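Local coordinates for protein YiiM (Escherichia coli, PDB 1O65) that is of unknown function but, as a MOSC-domain protein, may bind molybdenum and take part in oxidoreductase chemistry on nitrogenous compounds, at residues A[72-75]-A[76-79]; A[213-216]-A[217-221]. One frame throughout, in Å; residues are numbered along the deposited sequence.

Interaction 1. Residues A[72-75]-A[76-79]; sequences YPRE and HYLY
Y72 and H76 form an edge-to-face aromatic pair: the imidazole brings its CD2 edge over the phenol face, the planes at 69°, with H76 CD2 3.6 Å from Y72 CZ. P73 covers a face of the imidazole, its CB in CH-pi contact 4.2 Å from the H76 ring centroid. The H76 torsion (chi1 -55°, CG beside the backbone N) swings the ring back against these two residues, while H76 NE2 is hydrogen-bonded to E107. Y77 joins obliquely, Y72 CD2 lying 3.9 Å from Y77 CZ, and Y77 OH is hydrogen-bonded to E98. This is the tight, buried side, an aromatic cluster at the strand-to-helix turn of a beta-alpha-beta unit. Two backbone hydrogen bonds, H76 N to P73 O (3.2 Å) and Y77 N to R74 O (3.0 Å), close the turn. The looser part is exposed L78, whose CB rests 3.4 Å from E75 O and whose N makes a weak hydrogen bond to that oxygen. R74 and E75 add few side-chain contacts here: R74 forms salt bridges with D103 and D18, and E75 OE2 accepts a hydrogen bond from G104 N. With an alanine at Y72, the H76 edge and the Y77 face would probably border a gap, and W80 NE1 would lose its hydroxyl partner. The chemistry implies a cluster held by ring packing, with the polar ends of Y72, H76 and Y77 hydrogen-bonded to residues outside 72-79.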
ATOM      1  N   TYR A  72       4.868   3.795   0.318  1.00 25.53           N
ATOM      2  CA  TYR A  72       5.799   3.043   1.177  1.00 25.53           C
ATOM      3  C   TYR A  72       6.388   4.000   2.213  1.00 25.15           C
ATOM      4  O   TYR A  72       6.897   5.091   1.929  1.00 23.64           O
ATOM      5  CB  TYR A  72       6.859   2.284   0.421  1.00 26.68           C
ATOM      6  CG  TYR A  72       7.489   1.123   1.165  1.00 28.38           C
ATOM      7  CD1 TYR A  72       6.776  -0.039   1.420  1.00 28.43           C
ATOM      8  CD2 TYR A  72       8.813   1.179   1.613  1.00 27.83           C
ATOM      9  CE1 TYR A  72       7.326  -1.111   2.090  1.00 27.34           C
ATOM     10  CE2 TYR A  72       9.370   0.114   2.282  1.00 28.32           C
ATOM     11  CZ  TYR A  72       8.632  -1.032   2.519  1.00 28.46           C
ATOM     12  OH  TYR A  72       9.198  -2.089   3.199  1.00 26.87           O
ATOM     13  N   PRO A  73       6.227   3.639   3.476  1.00 24.32           N
ATOM     14  CA  PRO A  73       6.745   4.489   4.538  1.00 24.33           C
ATOM     15  C   PRO A  73       8.258   4.488   4.526  1.00 25.16           C
ATOM     16  O   PRO A  73       8.893   3.402   4.530  1.00 25.25           O
ATOM     17  CB  PRO A  73       6.182   3.883   5.808  1.00 24.26           C
ATOM     18  CG  PRO A  73       5.036   3.006   5.376  1.00 24.96           C
ATOM     19  CD  PRO A  73       5.368   2.548   3.978  1.00 23.59           C
ATOM     20  N   ARG A  74       8.871   5.673   4.537  1.00 24.04           N
ATOM     21  CA  ARG A  74      10.331   5.737   4.662  1.00 25.40           C
ATOM     22  C   ARG A  74      10.791   5.107   5.978  1.00 25.24           C
ATOM     23  O   ARG A  74      11.949   4.658   6.028  1.00 24.42           O
ATOM     24  CB  ARG A  74      10.899   7.154   4.578  1.00 25.68           C
ATOM     25  CG  ARG A  74      10.828   7.770   3.184  1.00 26.52           C
ATOM     26  CD  ARG A  74      11.710   9.016   3.061  1.00 22.73           C
ATOM     27  NE  ARG A  74      11.071  10.146   3.711  1.00 23.70           N
ATOM     28  CZ  ARG A  74      10.153  11.004   3.357  1.00 23.94           C
ATOM     29  NH1 ARG A  74       9.561  10.994   2.170  1.00 22.87           N
ATOM     30  NH2 ARG A  74       9.768  11.979   4.204  1.00 25.01           N
ATOM     31  N   GLU A  75       9.994   5.095   7.048  1.00 24.05           N
ATOM     32  CA  GLU A  75      10.423   4.411   8.275  1.00 25.66           C
ATOM     33  C   GLU A  75      10.972   3.008   7.989  1.00 26.28           C
ATOM     34  O   GLU A  75      11.987   2.616   8.578  1.00 25.49           O
ATOM     35  CB  GLU A  75       9.263   4.298   9.260  1.00 24.21           C
ATOM     36  CG  GLU A  75       8.742   5.564   9.887  1.00 24.89           C
ATOM     37  CD  GLU A  75       7.802   6.437   9.098  1.00 27.08           C
ATOM     38  OE1 GLU A  75       7.657   6.306   7.859  1.00 21.36           O
ATOM     39  OE2 GLU A  75       7.171   7.348   9.729  1.00 26.35           O
ATOM     40  N   HIS A  76      10.427   2.243   7.030  1.00 25.91           N
ATOM     41  CA  HIS A  76      10.885   0.891   6.790  1.00 25.81           C
ATOM     42  C   HIS A  76      12.275   0.777   6.212  1.00 25.78           C
ATOM     43  O   HIS A  76      12.859  -0.311   6.295  1.00 24.70           O
ATOM     44  CB  HIS A  76       9.915   0.080   5.920  1.00 27.52           C
ATOM     45  CG  HIS A  76       8.515   0.023   6.428  1.00 26.14           C
ATOM     46  ND1 HIS A  76       8.210   0.054   7.770  1.00 28.58           N
ATOM     47  CD2 HIS A  76       7.338  -0.061   5.768  1.00 25.81           C
ATOM     48  CE1 HIS A  76       6.898   0.036   7.920  1.00 29.77           C
ATOM     49  NE2 HIS A  76       6.351  -0.059   6.707  1.00 29.12           N
ATOM     50  N   TYR A  77      12.808   1.791   5.555  1.00 27.38           N
ATOM     51  CA  TYR A  77      14.169   1.734   5.021  1.00 28.98           C
ATOM     52  C   TYR A  77      15.172   1.646   6.166  1.00 30.16           C
ATOM     53  O   TYR A  77      16.196   0.950   6.055  1.00 30.07           O
ATOM     54  CB  TYR A  77      14.469   2.929   4.099  1.00 28.53           C
ATOM     55  CG  TYR A  77      13.697   2.843   2.791  1.00 28.93           C
ATOM     56  CD1 TYR A  77      13.762   1.696   2.019  1.00 27.93           C
ATOM     57  CD2 TYR A  77      12.851   3.875   2.374  1.00 27.76           C
ATOM     58  CE1 TYR A  77      13.069   1.602   0.828  1.00 27.93           C
ATOM     59  CE2 TYR A  77      12.135   3.778   1.197  1.00 25.54           C
ATOM     60  CZ  TYR A  77      12.252   2.639   0.424  1.00 26.00           C
ATOM     61  OH  TYR A  77      11.560   2.515  -0.747  1.00 24.59           O
ATOM     62  N   LEU A  78      14.915   2.369   7.260  1.00 29.73           N
ATOM     63  CA  LEU A  78      15.785   2.249   8.436  1.00 31.88           C
ATOM     64  C   LEU A  78      15.870   0.768   8.829  1.00 33.13           C
ATOM     65  O   LEU A  78      16.953   0.193   8.964  1.00 34.73           O
ATOM     66  CB  LEU A  78      15.217   3.033   9.619  1.00 30.39           C
ATOM     67  CG  LEU A  78      15.119   4.555   9.419  1.00 34.84           C
ATOM     68  CD1 LEU A  78      14.339   5.183  10.575  1.00 33.33           C
ATOM     69  CD2 LEU A  78      16.519   5.160   9.311  1.00 28.35           C
ATOM     70  N   TYR A  79      14.712   0.127   9.010  1.00 32.09           N
ATOM     71  CA  TYR A  79      14.703  -1.286   9.343  1.00 32.70           C
ATOM     72  C   TYR A  79      15.452  -2.128   8.313  1.00 32.74           C
ATOM     73  O   TYR A  79      16.260  -2.994   8.676  1.00 32.98           O
ATOM     74  CB  TYR A  79      13.269  -1.794   9.510  1.00 32.51           C
ATOM     75  CG  TYR A  79      13.208  -3.300   9.730  1.00 32.45           C
ATOM     76  CD1 TYR A  79      13.321  -3.854  10.987  1.00 32.34           C
ATOM     77  CD2 TYR A  79      13.042  -4.153   8.654  1.00 32.81           C
ATOM     78  CE1 TYR A  79      13.276  -5.227  11.162  1.00 34.17           C
ATOM     79  CE2 TYR A  79      12.975  -5.517   8.824  1.00 33.19           C
ATOM     80  CZ  TYR A  79      13.103  -6.055  10.073  1.00 34.78           C
ATOM     81  OH  TYR A  79      13.051  -7.426  10.227  1.00 35.67           O
TER

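Interaction 2. Residues A[213-216]-A[217-221]; sequences WTRT and MQKRR
W213 and M217, one helical turn apart, touch through the indole CE3 and the methyl CE, 4.3 Å apart in an oblique approach. M217 bends at chi2 (-63°), which brings the same methyl over the centre of the R220 guanidinium, 3.8 Å above its plane. T216 and R220 lie side by side and point the same way, with T216 CG2 3.9 Å from R220 NE. On the solvent-exposed side, R215 and K219 cross obliquely: K219 CE sits over a face of the R215 guanidinium, 3.6 Å from R215 NH1. Their charged ends are not in contact, K219 NZ standing 4.9 Å from R215 NH2, and the like charges probably favour that separation. The frame is a regular alpha-helix, part of helix 211-223 in the YiiM-like three-helix domain, with four successive i to i+4 backbone hydrogen bonds. The first three, donated by M217 N, Q218 N and K219 N, are all nearly straight (160° to 168°); the fourth, from R220 N to T216 O, is more bent. Further out, T216 OG1 is hydrogen-bonded to S212 O in the preceding turn. R220, buried and extended, has NH2 in a salt bridge with E227 and a hydrogen bond to A190 O, which probably helps to fix the plane that M217 CE covers. W191 meets W213 edge-to-face, and A190 of helix 183-191 touches both W213 and M217.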
ATOM      1  N   TRP A 213      -9.075  -7.913  -3.019  1.00 19.62           N
ATOM      2  CA  TRP A 213      -9.022  -8.383  -1.622  1.00 21.01           C
ATOM      3  C   TRP A 213     -10.391  -8.897  -1.198  1.00 21.37           C
ATOM      4  O   TRP A 213     -10.468  -9.860  -0.435  1.00 21.70           O
ATOM      5  CB  TRP A 213      -8.452  -7.307  -0.700  1.00 20.64           C
ATOM      6  CG  TRP A 213      -6.955  -7.369  -0.627  1.00 21.43           C
ATOM      7  CD1 TRP A 213      -6.092  -7.287  -1.682  1.00 19.97           C
ATOM      8  CD2 TRP A 213      -6.152  -7.580   0.543  1.00 18.94           C
ATOM      9  NE1 TRP A 213      -4.804  -7.412  -1.228  1.00 19.85           N
ATOM     10  CE2 TRP A 213      -4.805  -7.597   0.121  1.00 19.12           C
ATOM     11  CE3 TRP A 213      -6.441  -7.765   1.892  1.00 19.48           C
ATOM     12  CZ2 TRP A 213      -3.739  -7.770   1.000  1.00 20.58           C
ATOM     13  CZ3 TRP A 213      -5.382  -7.933   2.777  1.00 22.82           C
ATOM     14  CH2 TRP A 213      -4.049  -7.937   2.334  1.00 21.10           C
ATOM     15  N   THR A 214     -11.477  -8.295  -1.685  1.00 21.03           N
ATOM     16  CA  THR A 214     -12.826  -8.774  -1.390  1.00 22.25           C
ATOM     17  C   THR A 214     -13.001 -10.211  -1.879  1.00 22.96           C
ATOM     18  O   THR A 214     -13.498 -11.106  -1.195  1.00 22.83           O
ATOM     19  CB  THR A 214     -13.868  -7.869  -2.086  1.00 23.45           C
ATOM     20  OG1 THR A 214     -13.771  -6.549  -1.497  1.00 24.66           O
ATOM     21  CG2 THR A 214     -15.267  -8.423  -1.910  1.00 18.19           C
ATOM     22  N   ARG A 215     -12.546 -10.436  -3.114  1.00 23.08           N
ATOM     23  CA  ARG A 215     -12.567 -11.740  -3.746  1.00 23.41           C
ATOM     24  C   ARG A 215     -11.789 -12.770  -2.944  1.00 21.98           C
ATOM     25  O   ARG A 215     -12.331 -13.812  -2.564  1.00 22.44           O
ATOM     26  CB  ARG A 215     -11.978 -11.610  -5.168  1.00 26.31           C
ATOM     27  CG  ARG A 215     -11.920 -12.928  -5.909  1.00 30.80           C
ATOM     28  CD  ARG A 215     -11.228 -12.807  -7.243  1.00 32.94           C
ATOM     29  NE  ARG A 215     -11.495 -13.895  -8.123  1.00 39.41           N
ATOM     30  CZ  ARG A 215     -11.328 -15.188  -8.072  1.00 42.49           C
ATOM     31  NH1 ARG A 215     -10.788 -15.780  -7.008  1.00 43.38           N
ATOM     32  NH2 ARG A 215     -11.713 -15.925  -9.127  1.00 41.37           N
ATOM     33  N   THR A 216     -10.534 -12.484  -2.601  1.00 20.31           N
ATOM     34  CA  THR A 216      -9.734 -13.438  -1.827  1.00 19.85           C
ATOM     35  C   THR A 216     -10.423 -13.795  -0.513  1.00 20.30           C
ATOM     36  O   THR A 216     -10.544 -14.959  -0.125  1.00 19.43           O
ATOM     37  CB  THR A 216      -8.362 -12.842  -1.492  1.00 17.74           C
ATOM     38  OG1 THR A 216      -7.703 -12.539  -2.723  1.00 19.51           O
ATOM     39  CG2 THR A 216      -7.509 -13.782  -0.651  1.00 17.37           C
ATOM     40  N   MET A 217     -10.839 -12.735   0.197  1.00 19.63           N
ATOM     41  CA  MET A 217     -11.469 -12.990   1.498  1.00 20.94           C
ATOM     42  C   MET A 217     -12.769 -13.723   1.306  1.00 19.51           C
ATOM     43  O   MET A 217     -12.993 -14.703   2.019  1.00 20.16           O
ATOM     44  CB  MET A 217     -11.586 -11.737   2.355  1.00 19.10           C
ATOM     45  CG  MET A 217     -10.212 -11.137   2.623  1.00 19.61           C
ATOM     46  SD  MET A 217      -9.165 -12.273   3.563  1.00 19.93           S
ATOM     47  CE  MET A 217      -7.540 -11.740   3.053  1.00 16.52           C
ATOM     48  N   GLN A 218     -13.570 -13.331   0.304  1.00 19.83           N
ATOM     49  CA  GLN A 218     -14.820 -14.098   0.112  1.00 19.97           C
ATOM     50  C   GLN A 218     -14.510 -15.544  -0.270  1.00 19.89           C
ATOM     51  O   GLN A 218     -15.192 -16.468   0.184  1.00 18.05           O
ATOM     52  CB  GLN A 218     -15.715 -13.443  -0.928  1.00 21.22           C
ATOM     53  CG  GLN A 218     -17.066 -14.137  -1.097  1.00 23.58           C
ATOM     54  CD  GLN A 218     -17.939 -14.073   0.133  1.00 26.10           C
ATOM     55  OE1 GLN A 218     -18.476 -13.038   0.556  1.00 24.93           O
ATOM     56  NE2 GLN A 218     -18.124 -15.234   0.760  1.00 27.33           N
ATOM     57  N   LYS A 219     -13.479 -15.775  -1.114  1.00 19.33           N
ATOM     58  CA  LYS A 219     -13.134 -17.156  -1.449  1.00 21.93           C
ATOM     59  C   LYS A 219     -12.746 -17.942  -0.193  1.00 21.18           C
ATOM     60  O   LYS A 219     -13.061 -19.138  -0.134  1.00 22.54           O
ATOM     61  CB  LYS A 219     -12.054 -17.354  -2.487  1.00 20.77           C
ATOM     62  CG  LYS A 219     -12.385 -16.871  -3.887  1.00 24.25           C
ATOM     63  CD  LYS A 219     -13.680 -17.461  -4.374  1.00 27.21           C
ATOM     64  CE  LYS A 219     -13.890 -17.227  -5.877  1.00 30.28           C
ATOM     65  NZ  LYS A 219     -15.167 -17.898  -6.279  1.00 30.41           N
ATOM     66  N   ARG A 220     -12.107 -17.299   0.783  1.00 19.93           N
ATOM     67  CA  ARG A 220     -11.751 -18.072   1.979  1.00 20.90           C
ATOM     68  C   ARG A 220     -12.991 -18.485   2.771  1.00 20.81           C
ATOM     69  O   ARG A 220     -13.024 -19.619   3.257  1.00 18.54           O
ATOM     70  CB  ARG A 220     -10.798 -17.290   2.884  1.00 20.13           C
ATOM     71  CG  ARG A 220      -9.402 -17.137   2.238  1.00 20.63           C
ATOM     72  CD  ARG A 220      -8.559 -16.311   3.225  1.00 21.64           C
ATOM     73  NE  ARG A 220      -7.305 -15.882   2.640  1.00 21.36           N
ATOM     74  CZ  ARG A 220      -6.320 -15.345   3.355  1.00 21.52           C
ATOM     75  NH1 ARG A 220      -6.488 -15.198   4.672  1.00 20.94           N
ATOM     76  NH2 ARG A 220      -5.202 -14.989   2.758  1.00 19.50           N
ATOM     77  N   ARG A 221     -13.991 -17.604   2.878  1.00 19.59           N
ATOM     78  CA  ARG A 221     -15.168 -17.948   3.673  1.00 21.84           C
ATOM     79  C   ARG A 221     -15.888 -19.166   3.089  1.00 22.83           C
ATOM     80  O   ARG A 221     -16.274 -20.035   3.864  1.00 22.03           O
ATOM     81  CB  ARG A 221     -16.164 -16.802   3.859  1.00 17.57           C
ATOM     82  CG  ARG A 221     -15.537 -15.502   4.362  1.00 19.72           C
ATOM     83  CD  ARG A 221     -16.573 -14.514   4.837  1.00 18.34           C
ATOM     84  NE  ARG A 221     -17.309 -14.975   6.027  1.00 15.93           N
ATOM     85  CZ  ARG A 221     -18.502 -14.479   6.331  1.00 18.14           C
ATOM     86  NH1 ARG A 221     -19.042 -13.537   5.528  1.00 18.26           N
ATOM     87  NH2 ARG A 221     -19.152 -14.905   7.406  1.00 17.13           N
TER

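In the fold
Interactions 1 and 2 are both local contacts along one continuous stretch of chain, but they hold different elements: the first joins strand 69-73 to helix 75-83 within the MOSC range, the second lies wholly within helix 211-223 of the three-helix range. Their centres are about 29 Å apart, on opposite sides of the chain's centre. Each is partly buried. In interaction 1 the inner face is aromatic and the hydrogen bonds run from residue i+3 back to i; in interaction 2 they span four residues, and the inner face combines indole, thioether and guanidinium. The more exposed side of 72-79 has L78 beside R74 and E75, whose charged ends have partners outside 72-79, whereas R215 and K219 bring like charges near each other.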